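Local structure of De novo designed switch protein caging a hemagglutinin binder (sCageHA267_1S) (Synthetic construct, 7CBC) at residues Lys7-Leu18 with Ala78-Ala89. The protein probably serves as a switchable biosensor component, a designed helical cage that holds a hemagglutinin-binding domain until it is released. Numbering follows the deposited sequence.
Sequences KLLEASTKLQRL and AAKESEKILEEA
I85 projects from helix 50-93 as a knob into a hole formed by A11, K14, L15 and L18 of helix 3-46. Its CG2, anti to the backbone N, lies 3.7 Å from L15 CD2, and the two side chains run past each other in opposite senses. The other methyl of L15, CD1, turns to L86 CD2, so the two branches of one leucine serve successive residues. L18 is the reciprocal knob, seated among A78, E81, S82 and I85: its CD2 packs on A78 CB (3.7 Å) and lies close to S82 OG, while CD1 lies along the extended side chain of E81, from CB to OE1, again in opposite senses. S82 OG itself is tied back to A78 O at 2.8 Å, from above the carbonyl plane and from the face opposite S82 N; Q112 of helix 99-142 provides a second partner. At the other end, the chain of K7 bends at chi2 (25°) and chi3 and passes over A89; the 3.2 Å between K7 CD and A89 CA is shorter than a normal contact, so the exact position of CD is doubtful. K7 NZ comes back to E10 OE1 (2.8 Å), which it meets from above the carboxylate plane. With an alanine in place of K7, A89 would probably lose its aliphatic cover and E10 its salt-bridge mate, leaving E10 OE1 facing E88 OE1, 3.5 Å away, without that compensating charge. E88 OE2 is held on its anti lone pair by K84 NZ, with K14 NZ a longer ionic partner at 3.9 Å. I108 of helix 99-142 packs on L15 from outside the pair. The antiparallel axes, 171° apart and 9.5 Å at closest approach, with interlocking apolar knobs edged by charged side chains, are characteristic of knobs-into-holes packing in a designed six-helical bundle, here joining its first two long helices.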
ATOM      1  N   LYS A   7      -4.014  25.640  -3.212  1.00 34.97           N
ATOM      2  CA  LYS A   7      -2.956  25.136  -2.360  1.00 35.10           C
ATOM      3  C   LYS A   7      -3.393  23.847  -1.675  1.00 33.05           C
ATOM      4  O   LYS A   7      -2.618  22.891  -1.600  1.00 35.01           O
ATOM      5  CB  LYS A   7      -2.548  26.256  -1.391  1.00 37.23           C
ATOM      6  CG  LYS A   7      -1.740  25.942  -0.136  1.00 42.83           C
ATOM      7  CD  LYS A   7      -0.881  24.676  -0.159  1.00 51.22           C
ATOM      8  CE  LYS A   7       0.168  24.539  -1.243  1.00 53.42           C
ATOM      9  NZ  LYS A   7       0.684  23.144  -1.195  1.00 39.07           N
ATOM     10  N   LEU A   8      -4.647  23.779  -1.231  1.00 31.43           N
ATOM     11  CA  LEU A   8      -5.161  22.556  -0.630  1.00 33.41           C
ATOM     12  C   LEU A   8      -5.126  21.398  -1.615  1.00 33.03           C
ATOM     13  O   LEU A   8      -4.598  20.320  -1.306  1.00 30.83           O
ATOM     14  CB  LEU A   8      -6.579  22.785  -0.116  1.00 35.92           C
ATOM     15  CG  LEU A   8      -6.595  23.679   1.114  1.00 34.95           C
ATOM     16  CD1 LEU A   8      -8.001  24.219   1.381  1.00 34.37           C
ATOM     17  CD2 LEU A   8      -6.063  22.902   2.300  1.00 29.42           C
ATOM     18  N   LEU A   9      -5.675  21.602  -2.815  1.00 30.18           N
ATOM     19  CA  LEU A   9      -5.639  20.549  -3.821  1.00 31.32           C
ATOM     20  C   LEU A   9      -4.204  20.154  -4.146  1.00 33.27           C
ATOM     21  O   LEU A   9      -3.902  18.972  -4.327  1.00 26.40           O
ATOM     22  CB  LEU A   9      -6.376  21.004  -5.076  1.00 32.22           C
ATOM     23  CG  LEU A   9      -6.542  19.986  -6.199  1.00 33.46           C
ATOM     24  CD1 LEU A   9      -7.311  18.758  -5.716  1.00 31.94           C
ATOM     25  CD2 LEU A   9      -7.248  20.630  -7.389  1.00 28.56           C
ATOM     26  N   GLU A  10      -3.302  21.131  -4.197  1.00 29.69           N
ATOM     27  CA  GLU A  10      -1.897  20.849  -4.461  1.00 32.23           C
ATOM     28  C   GLU A  10      -1.284  19.994  -3.347  1.00 35.31           C
ATOM     29  O   GLU A  10      -0.499  19.071  -3.615  1.00 32.13           O
ATOM     30  CB  GLU A  10      -1.171  22.183  -4.640  1.00 35.60           C
ATOM     31  CG  GLU A  10       0.337  22.165  -4.743  1.00 43.65           C
ATOM     32  CD  GLU A  10       0.913  23.563  -4.461  1.00 47.76           C
ATOM     33  OE1 GLU A  10       1.864  23.677  -3.650  1.00 49.79           O
ATOM     34  OE2 GLU A  10       0.389  24.553  -5.031  1.00 48.36           O
ATOM     35  N   ALA A  11      -1.665  20.250  -2.093  1.00 31.28           N
ATOM     36  CA  ALA A  11      -1.244  19.371  -1.007  1.00 32.71           C
ATOM     37  C   ALA A  11      -1.787  17.958  -1.203  1.00 33.35           C
ATOM     38  O   ALA A  11      -1.046  16.971  -1.096  1.00 29.74           O
ATOM     39  CB  ALA A  11      -1.698  19.941   0.337  1.00 31.08           C
ATOM     40  N   SER A  12      -3.082  17.842  -1.506  1.00 30.04           N
ATOM     41  CA  SER A  12      -3.718  16.529  -1.563  1.00 30.34           C
ATOM     42  C   SER A  12      -3.139  15.665  -2.676  1.00 30.79           C
ATOM     43  O   SER A  12      -2.858  14.478  -2.464  1.00 29.38           O
ATOM     44  CB  SER A  12      -5.225  16.695  -1.736  1.00 23.65           C
ATOM     45  OG  SER A  12      -5.816  16.992  -0.487  1.00 21.76           O
ATOM     46  N   THR A  13      -2.961  16.229  -3.869  1.00 28.90           N
ATOM     47  CA  THR A  13      -2.412  15.432  -4.963  1.00 28.07           C
ATOM     48  C   THR A  13      -0.962  15.047  -4.682  1.00 31.85           C
ATOM     49  O   THR A  13      -0.560  13.898  -4.919  1.00 29.39           O
ATOM     50  CB  THR A  13      -2.539  16.183  -6.294  1.00 29.97           C
ATOM     51  OG1 THR A  13      -1.856  17.440  -6.224  1.00 29.37           O
ATOM     52  CG2 THR A  13      -4.016  16.454  -6.634  1.00 28.02           C
ATOM     53  N   LYS A  14      -0.170  15.973  -4.142  1.00 26.03           N
ATOM     54  CA  LYS A  14       1.205  15.633  -3.779  1.00 32.85           C
ATOM     55  C   LYS A  14       1.251  14.534  -2.723  1.00 29.10           C
ATOM     56  O   LYS A  14       2.112  13.645  -2.773  1.00 28.53           O
ATOM     57  CB  LYS A  14       1.939  16.878  -3.289  1.00 32.54           C
ATOM     58  CG  LYS A  14       2.365  17.790  -4.425  1.00 36.07           C
ATOM     59  CD  LYS A  14       3.766  18.328  -4.227  1.00 41.28           C
ATOM     60  CE  LYS A  14       3.744  19.669  -3.526  1.00 43.17           C
ATOM     61  NZ  LYS A  14       4.989  20.452  -3.831  1.00 52.81           N
ATOM     62  N   LEU A  15       0.345  14.589  -1.746  1.00 28.95           N
ATOM     63  CA  LEU A  15       0.278  13.529  -0.754  1.00 27.53           C
ATOM     64  C   LEU A  15      -0.164  12.214  -1.374  1.00 31.65           C
ATOM     65  O   LEU A  15       0.292  11.139  -0.947  1.00 27.55           O
ATOM     66  CB  LEU A  15      -0.662  13.933   0.373  1.00 25.50           C
ATOM     67  CG  LEU A  15      -0.102  15.003   1.316  1.00 27.80           C
ATOM     68  CD1 LEU A  15      -1.045  15.151   2.472  1.00 25.43           C
ATOM     69  CD2 LEU A  15       1.298  14.656   1.815  1.00 27.93           C
ATOM     70  N   GLN A  16      -1.038  12.269  -2.385  1.00 25.05           N
ATOM     71  CA  GLN A  16      -1.433  11.032  -3.043  1.00 28.34           C
ATOM     72  C   GLN A  16      -0.265  10.427  -3.815  1.00 28.48           C
ATOM     73  O   GLN A  16      -0.039   9.214  -3.747  1.00 25.09           O
ATOM     74  CB  GLN A  16      -2.632  11.259  -3.957  1.00 27.69           C
ATOM     75  CG  GLN A  16      -3.020  10.001  -4.712  1.00 29.93           C
ATOM     76  CD  GLN A  16      -4.431  10.033  -5.261  1.00 26.90           C
ATOM     77  OE1 GLN A  16      -4.654  10.442  -6.402  1.00 28.25           O
ATOM     78  NE2 GLN A  16      -5.392   9.579  -4.459  1.00 27.18           N
ATOM     79  N   ARG A  17       0.502  11.251  -4.531  1.00 27.22           N
ATOM     80  CA  ARG A  17       1.685  10.737  -5.220  1.00 29.85           C
ATOM     81  C   ARG A  17       2.616  10.037  -4.241  1.00 29.61           C
ATOM     82  O   ARG A  17       3.093   8.920  -4.493  1.00 30.04           O
ATOM     83  CB  ARG A  17       2.415  11.882  -5.930  1.00 32.43           C
ATOM     84  CG  ARG A  17       3.636  11.454  -6.761  1.00 34.82           C
ATOM     85  CD  ARG A  17       3.347  10.241  -7.648  1.00 35.68           C
ATOM     86  NE  ARG A  17       2.339  10.485  -8.679  1.00 34.13           N
ATOM     87  CZ  ARG A  17       1.888   9.550  -9.510  1.00 37.13           C
ATOM     88  NH1 ARG A  17       2.369   8.315  -9.431  1.00 34.41           N
ATOM     89  NH2 ARG A  17       0.960   9.844 -10.415  1.00 34.34           N
ATOM     90  N   LEU A  18       2.877  10.687  -3.110  1.00 25.26           N
ATOM     91  CA  LEU A  18       3.709  10.103  -2.073  1.00 29.89           C
ATOM     92  C   LEU A  18       3.215   8.716  -1.684  1.00 27.91           C
ATOM     93  O   LEU A  18       4.004   7.769  -1.576  1.00 26.28           O
ATOM     94  CB  LEU A  18       3.712  11.028  -0.864  1.00 24.33           C
ATOM     95  CG  LEU A  18       4.526  10.512   0.316  1.00 31.65           C
ATOM     96  CD1 LEU A  18       5.321  11.693   0.830  1.00 39.64           C
ATOM     97  CD2 LEU A  18       3.635   9.940   1.417  1.00 27.78           C
ATOM     98  N   ALA A  78       8.553   8.644   3.996  1.00 33.44           N
ATOM     99  CA  ALA A  78       7.276   9.170   3.536  1.00 30.54           C
ATOM    100  C   ALA A  78       6.603  10.028   4.598  1.00 34.15           C
ATOM    101  O   ALA A  78       5.925  11.008   4.261  1.00 30.13           O
ATOM    102  CB  ALA A  78       6.354   8.019   3.122  1.00 29.39           C
ATOM    103  N   ALA A  79       6.760   9.676   5.880  1.00 32.61           N
ATOM    104  CA  ALA A  79       6.241  10.542   6.937  1.00 33.64           C
ATOM    105  C   ALA A  79       6.911  11.917   6.922  1.00 34.62           C
ATOM    106  O   ALA A  79       6.231  12.946   7.041  1.00 35.39           O
ATOM    107  CB  ALA A  79       6.416   9.877   8.295  1.00 31.17           C
ATOM    108  N   LYS A  80       8.240  11.959   6.767  1.00 34.87           N
ATOM    109  CA  LYS A  80       8.943  13.243   6.796  1.00 35.72           C
ATOM    110  C   LYS A  80       8.555  14.109   5.607  1.00 36.82           C
ATOM    111  O   LYS A  80       8.383  15.330   5.744  1.00 36.83           O
ATOM    112  CB  LYS A  80      10.456  13.020   6.814  1.00 38.73           C
ATOM    113  CG  LYS A  80      11.009  12.413   8.109  1.00 40.95           C
ATOM    114  CD  LYS A  80      12.303  11.634   7.846  1.00 42.30           C
ATOM    115  CE  LYS A  80      13.411  12.046   8.801  1.00 47.56           C
ATOM    116  NZ  LYS A  80      12.974  11.859  10.209  1.00 50.53           N
ATOM    117  N   GLU A  81       8.421  13.500   4.426  1.00 35.88           N
ATOM    118  CA  GLU A  81       7.984  14.262   3.265  1.00 32.94           C
ATOM    119  C   GLU A  81       6.513  14.636   3.368  1.00 34.82           C
ATOM    120  O   GLU A  81       6.106  15.679   2.840  1.00 33.10           O
ATOM    121  CB  GLU A  81       8.250  13.480   1.980  1.00 38.84           C
ATOM    122  CG  GLU A  81       7.902  14.268   0.726  1.00 33.53           C
ATOM    123  CD  GLU A  81       8.231  13.528  -0.541  1.00 41.26           C
ATOM    124  OE1 GLU A  81       8.540  12.327  -0.463  1.00 44.87           O
ATOM    125  OE2 GLU A  81       8.189  14.150  -1.619  1.00 47.99           O
ATOM    126  N   SER A  82       5.702  13.809   4.036  1.00 29.89           N
ATOM    127  CA  SER A  82       4.312  14.184   4.283  1.00 29.72           C
ATOM    128  C   SER A  82       4.246  15.460   5.112  1.00 32.53           C
ATOM    129  O   SER A  82       3.428  16.349   4.843  1.00 31.31           O
ATOM    130  CB  SER A  82       3.565  13.044   4.993  1.00 29.89           C
ATOM    131  OG  SER A  82       3.284  11.939   4.122  1.00 24.54           O
ATOM    132  N   GLU A  83       5.118  15.561   6.119  1.00 32.22           N
ATOM    133  CA  GLU A  83       5.143  16.691   7.034  1.00 37.39           C
ATOM    134  C   GLU A  83       5.697  17.937   6.361  1.00 40.80           C
ATOM    135  O   GLU A  83       5.322  19.055   6.731  1.00 40.74           O
ATOM    136  CB  GLU A  83       5.969  16.317   8.270  1.00 43.25           C
ATOM    137  CG  GLU A  83       6.380  17.477   9.168  1.00 52.22           C
ATOM    138  CD  GLU A  83       7.349  17.053  10.268  1.00 55.86           C
ATOM    139  OE1 GLU A  83       7.334  17.688  11.342  1.00 60.18           O
ATOM    140  OE2 GLU A  83       8.122  16.085  10.066  1.00 59.84           O
ATOM    141  N   LYS A  84       6.580  17.767   5.373  1.00 36.76           N
ATOM    142  CA  LYS A  84       7.042  18.906   4.589  1.00 39.13           C
ATOM    143  C   LYS A  84       5.943  19.405   3.658  1.00 42.35           C
ATOM    144  O   LYS A  84       5.719  20.614   3.548  1.00 37.46           O
ATOM    145  CB  LYS A  84       8.297  18.533   3.795  1.00 41.49           C
ATOM    146  CG  LYS A  84       8.408  19.221   2.422  1.00 48.58           C
ATOM    147  CD  LYS A  84       8.662  20.732   2.526  1.00 52.37           C
ATOM    148  CE  LYS A  84       8.389  21.458   1.196  1.00 57.47           C
ATOM    149  NZ  LYS A  84       6.982  21.297   0.677  1.00 52.64           N
ATOM    150  N   ILE A  85       5.253  18.492   2.970  1.00 37.39           N
ATOM    151  CA  ILE A  85       4.182  18.902   2.068  1.00 34.76           C
ATOM    152  C   ILE A  85       3.089  19.625   2.844  1.00 40.96           C
ATOM    153  O   ILE A  85       2.600  20.686   2.429  1.00 37.40           O
ATOM    154  CB  ILE A  85       3.631  17.687   1.303  1.00 36.19           C
ATOM    155  CG1 ILE A  85       4.667  17.175   0.303  1.00 35.11           C
ATOM    156  CG2 ILE A  85       2.315  18.025   0.605  1.00 30.38           C
ATOM    157  CD1 ILE A  85       4.366  15.771  -0.187  1.00 30.48           C
ATOM    158  N   LEU A  86       2.701  19.074   3.996  1.00 35.18           N
ATOM    159  CA  LEU A  86       1.688  19.748   4.800  1.00 39.51           C
ATOM    160  C   LEU A  86       2.200  21.066   5.367  1.00 43.55           C
ATOM    161  O   LEU A  86       1.389  21.937   5.716  1.00 43.07           O
ATOM    162  CB  LEU A  86       1.198  18.814   5.911  1.00 31.35           C
ATOM    163  CG  LEU A  86       0.362  17.659   5.330  1.00 33.95           C
ATOM    164  CD1 LEU A  86       0.448  16.369   6.159  1.00 30.03           C
ATOM    165  CD2 LEU A  86      -1.080  18.085   5.159  1.00 35.19           C
ATOM    166  N   GLU A  87       3.524  21.249   5.425  1.00 39.21           N
ATOM    167  CA  GLU A  87       4.096  22.462   5.996  1.00 44.68           C
ATOM    168  C   GLU A  87       4.101  23.602   4.989  1.00 45.03           C
ATOM    169  O   GLU A  87       3.756  24.740   5.328  1.00 48.05           O
ATOM    170  CB  GLU A  87       5.511  22.197   6.512  1.00 38.75           C
ATOM    171  CG  GLU A  87       5.557  22.013   8.007  1.00 49.00           C
ATOM    172  CD  GLU A  87       4.804  23.106   8.748  1.00 53.57           C
ATOM    173  OE1 GLU A  87       5.060  24.298   8.475  1.00 61.21           O
ATOM    174  OE2 GLU A  87       3.943  22.772   9.596  1.00 57.54           O
ATOM    175  N   GLU A  88       4.500  23.320   3.748  1.00 43.62           N
ATOM    176  CA  GLU A  88       4.331  24.314   2.698  1.00 48.09           C
ATOM    177  C   GLU A  88       2.872  24.725   2.586  1.00 46.92           C
ATOM    178  O   GLU A  88       2.554  25.909   2.435  1.00 51.14           O
ATOM    179  CB  GLU A  88       4.842  23.767   1.368  1.00 49.97           C
ATOM    180  CG  GLU A  88       4.358  24.543   0.154  1.00 52.15           C
ATOM    181  CD  GLU A  88       5.053  24.118  -1.131  1.00 57.83           C
ATOM    182  OE1 GLU A  88       4.846  24.797  -2.159  1.00 58.06           O
ATOM    183  OE2 GLU A  88       5.798  23.110  -1.096  1.00 61.31           O
ATOM    184  N   ALA A  89       1.966  23.753   2.672  1.00 46.22           N
ATOM    185  CA  ALA A  89       0.541  24.059   2.660  1.00 44.28           C
ATOM    186  C   ALA A  89       0.155  24.932   3.843  1.00 45.29           C
ATOM    187  O   ALA A  89      -0.534  25.946   3.686  1.00 46.37           O
ATOM    188  CB  ALA A  89      -0.270  22.763   2.658  1.00 43.82           C
TER